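Local coordinates for glycoside Hydrolase (Bacteroides plebeius, PDB 5T3B), which is a family 50 glycoside hydrolase from a gut bacterium and probably cleaves glycosidic bonds in polysaccharides, at residues 122-127 / 467-472. Numbering follows the deposited sequence.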
ATOM      1  N   TYR A 122      -0.623   9.893  10.097  1.00  8.14           N
ATOM      2  CA  TYR A 122       0.379   9.329   9.228  1.00  8.27           C
ATOM      3  C   TYR A 122       0.124   7.842   9.180  1.00  7.06           C
ATOM      4  O   TYR A 122       0.159   7.161  10.214  1.00  8.44           O
ATOM      5  CB  TYR A 122       1.799   9.672   9.684  1.00  9.24           C
ATOM      6  CG  TYR A 122       2.788   9.367   8.595  1.00  8.72           C
ATOM      7  CD1 TYR A 122       2.977  10.226   7.539  1.00  9.42           C
ATOM      8  CD2 TYR A 122       3.446   8.137   8.532  1.00  8.58           C
ATOM      9  CE1 TYR A 122       3.822   9.918   6.499  1.00  8.89           C
ATOM     10  CE2 TYR A 122       4.269   7.821   7.459  1.00  9.01           C
ATOM     11  CZ  TYR A 122       4.481   8.733   6.442  1.00  8.68           C
ATOM     12  OH  TYR A 122       5.302   8.420   5.403  1.00  9.45           O
ATOM     13  N   VAL A 123      -0.176   7.297   7.994  1.00  8.25           N
ATOM     14  CA  VAL A 123      -0.645   5.919   7.937  1.00  8.08           C
ATOM     15  C   VAL A 123       0.499   4.963   8.282  1.00  7.56           C
ATOM     16  O   VAL A 123       1.555   4.981   7.628  1.00  8.04           O
ATOM     17  CB  VAL A 123      -1.217   5.539   6.559  1.00  8.84           C
ATOM     18  CG1 VAL A 123      -1.688   4.113   6.570  1.00 10.00           C
ATOM     19  CG2 VAL A 123      -2.358   6.489   6.197  1.00 10.74           C
ATOM     20  N   ARG A 124       0.273   4.100   9.295  1.00  7.70           N
ATOM     21  CA  ARG A 124       1.171   2.998   9.650  1.00  7.02           C
ATOM     22  C   ARG A 124       0.295   1.783   9.847  1.00  7.30           C
ATOM     23  O   ARG A 124      -0.367   1.646  10.855  1.00  8.40           O
ATOM     24  CB  ARG A 124       1.994   3.363  10.873  1.00  8.13           C
ATOM     25  CG  ARG A 124       3.102   4.379  10.594  1.00  7.96           C
ATOM     26  CD  ARG A 124       3.370   5.308  11.770  1.00  8.12           C
ATOM     27  NE  ARG A 124       2.186   6.146  11.981  1.00  7.19           N
ATOM     28  CZ  ARG A 124       1.738   6.600  13.138  1.00  7.55           C
ATOM     29  NH1 ARG A 124       2.499   6.550  14.222  1.00  9.93           N
ATOM     30  NH2 ARG A 124       0.517   7.108  13.187  1.00  9.35           N
ATOM     31  N   GLY A 125       0.240   0.953   8.793  1.00  7.48           N
ATOM     32  CA  GLY A 125      -0.640  -0.161   8.759  1.00  8.11           C
ATOM     33  C   GLY A 125       0.047  -1.518   8.685  1.00  7.05           C
ATOM     34  O   GLY A 125       1.237  -1.617   8.434  1.00  7.94           O
ATOM     35  N   ILE A 126      -0.786  -2.531   8.906  1.00  7.72           N
ATOM     36  CA  ILE A 126      -0.387  -3.927   8.808  1.00  7.84           C
ATOM     37  C   ILE A 126      -1.334  -4.630   7.833  1.00  7.32           C
ATOM     38  O   ILE A 126      -2.557  -4.478   7.947  1.00  8.61           O
ATOM     39  CB  ILE A 126      -0.433  -4.613  10.182  1.00  9.52           C
ATOM     40  CG1 ILE A 126       0.510  -3.965  11.129  1.00 11.10           C
ATOM     41  CG2 ILE A 126      -0.222  -6.126  10.024  1.00 11.52           C
ATOM     42  CD1 ILE A 126       1.894  -4.285  10.906  1.00 13.54           C
ATOM     43  N   ALA A 127      -0.784  -5.339   6.862  1.00  6.63           N
ATOM     44  CA  ALA A 127      -1.593  -6.051   5.887  1.00  6.47           C
ATOM     45  C   ALA A 127      -2.028  -7.437   6.396  1.00  6.53           C
ATOM     46  O   ALA A 127      -1.357  -8.061   7.244  1.00  7.44           O
ATOM     47  CB  ALA A 127      -0.837  -6.230   4.572  1.00  7.58           C
ATOM     48  N   ASP A 467      10.706   2.511  16.867  1.00  9.01           N
ATOM     49  CA  ASP A 467      11.515   3.701  16.913  1.00  9.68           C
ATOM     50  C   ASP A 467      11.155   4.666  15.761  1.00  9.57           C
ATOM     51  O   ASP A 467      11.089   5.881  15.942  1.00 10.43           O
ATOM     52  CB  ASP A 467      13.007   3.354  16.886  1.00 10.41           C
ATOM     53  CG  ASP A 467      13.464   2.697  18.178  1.00 12.30           C
ATOM     54  OD1 ASP A 467      12.853   2.924  19.271  1.00 13.76           O
ATOM     55  OD2 ASP A 467      14.493   1.997  18.049  1.00 13.47           O
ATOM     56  N   ILE A 468      10.888   4.097  14.570  1.00  8.98           N
ATOM     57  CA  ILE A 468      10.370   4.921  13.471  1.00  8.81           C
ATOM     58  C   ILE A 468       8.932   5.392  13.717  1.00  7.71           C
ATOM     59  O   ILE A 468       8.603   6.575  13.638  1.00  8.91           O
ATOM     60  CB  ILE A 468      10.462   4.183  12.115  1.00  8.97           C
ATOM     61  CG1 ILE A 468      11.905   3.924  11.728  1.00 10.13           C
ATOM     62  CG2 ILE A 468       9.621   4.869  11.026  1.00  9.12           C
ATOM     63  CD1 ILE A 468      12.578   5.145  11.155  1.00 11.56           C
ATOM     64  N   ASN A 469       8.078   4.421  13.978  1.00  8.10           N
ATOM     65  CA  ASN A 469       6.641   4.675  13.960  1.00  8.04           C
ATOM     66  C   ASN A 469       6.234   5.680  15.013  1.00  8.19           C
ATOM     67  O   ASN A 469       5.350   6.508  14.800  1.00  9.31           O
ATOM     68  CB  ASN A 469       5.860   3.397  14.177  1.00  8.57           C
ATOM     69  CG  ASN A 469       5.966   2.458  13.016  1.00  8.30           C
ATOM     70  OD1 ASN A 469       6.445   2.755  11.942  1.00  9.04           O
ATOM     71  ND2 ASN A 469       5.435   1.251  13.255  1.00  9.70           N
ATOM     72  N   TRP A 470       6.903   5.620  16.172  1.00  8.76           N
ATOM     73  CA  TRP A 470       6.597   6.592  17.235  1.00  9.66           C
ATOM     74  C   TRP A 470       7.001   8.023  16.860  1.00  9.50           C
ATOM     75  O   TRP A 470       6.515   8.979  17.436  1.00 11.01           O
ATOM     76  CB  TRP A 470       7.395   6.266  18.482  1.00 10.20           C
ATOM     77  CG  TRP A 470       7.056   5.004  19.191  1.00  9.70           C
ATOM     78  CD1 TRP A 470       5.927   4.238  19.088  1.00 10.08           C
ATOM     79  CD2 TRP A 470       7.882   4.357  20.172  1.00 10.78           C
ATOM     80  NE1 TRP A 470       5.994   3.192  19.960  1.00 10.53           N
ATOM     81  CE2 TRP A 470       7.188   3.221  20.629  1.00 10.55           C
ATOM     82  CE3 TRP A 470       9.168   4.629  20.684  1.00 12.94           C
ATOM     83  CZ2 TRP A 470       7.752   2.344  21.592  1.00 13.32           C
ATOM     84  CZ3 TRP A 470       9.715   3.757  21.599  1.00 14.78           C
ATOM     85  CH2 TRP A 470       9.033   2.647  22.037  1.00 14.66           C
ATOM     86  N   ASN A 471       7.952   8.135  15.947  1.00  9.21           N
ATOM     87  CA  ASN A 471       8.654   9.379  15.637  1.00  8.86           C
ATOM     88  C   ASN A 471       8.317   9.977  14.262  1.00  8.56           C
ATOM     89  O   ASN A 471       8.921  10.979  13.879  1.00  9.55           O
ATOM     90  CB  ASN A 471      10.181   9.185  15.803  1.00  9.98           C
ATOM     91  CG  ASN A 471      10.532   9.046  17.237  1.00  9.65           C
ATOM     92  OD1 ASN A 471      10.772   7.932  17.790  1.00 12.49           O
ATOM     93  ND2 ASN A 471      10.415  10.121  17.916  1.00  8.36           N
ATOM     94  N   VAL A 472       7.364   9.387  13.527  1.00  8.55           N
ATOM     95  CA  VAL A 472       7.124   9.870  12.196  1.00  9.34           C
ATOM     96  C   VAL A 472       6.837  11.372  12.126  1.00  9.01           C
ATOM     97  O   VAL A 472       7.257  12.057  11.182  1.00  9.96           O
ATOM     98  CB  VAL A 472       6.056   9.078  11.411  1.00  8.63           C
ATOM     99  CG1 VAL A 472       6.525   7.670  11.134  1.00  8.53           C
ATOM    100  CG2 VAL A 472       4.703   9.083  12.142  1.00  9.40           C
TER
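A buried, hydrogen-bonded contact with an apolar flank joins strand 120-126, through R124, to the junction where helix 459-469 gives way to helix 472-480 near the C-terminus; the strand runs parallel to strands 163-165 and 432-437, consistent with the wall of a (beta/alpha)8-type barrel. R124 NH1 donates to the backbone O of N469 over 2.9 Å; the N-H···O angle is 141°, and the donor stands above the carbonyl plane. The guanidinium also turns back on its own strand: NE and NH2 both reach the O of Y122, at 2.9 Å from NE and 3.0 Å from NH2, a side-on grip with the acceptor lying in the guanidinium plane. Bends at chi2 and chi3 (-66°) fold the chain round to make this return. Over one guanidinium face sits CG2 of V472, 3.9 Å from R124 NE, and the same methyl packs 3.8 Å from CB of Y122. N469 lies alongside the aliphatic part of R124, pointing the other way, its OD1 4.0 Å from R124 CG and its amide plane 88° from the guanidinium plane; its polar end meets the Y419 hydroxyl and the I159 carbonyl. W435 of strand 432-437 touches R124, N469 and V472. A methionine in place of R124 would probably leave the carbonyls of Y122 and N469 without these donors and weaken the join between strand and helix junction. With Y79 OH bonded to NH1 and the G87 carbonyl to NH2, the oxygens described here that hold the guanidinium are carbonyl and hydroxyl groups, and its positive charge is probably stabilised by the negative ends of these dipoles.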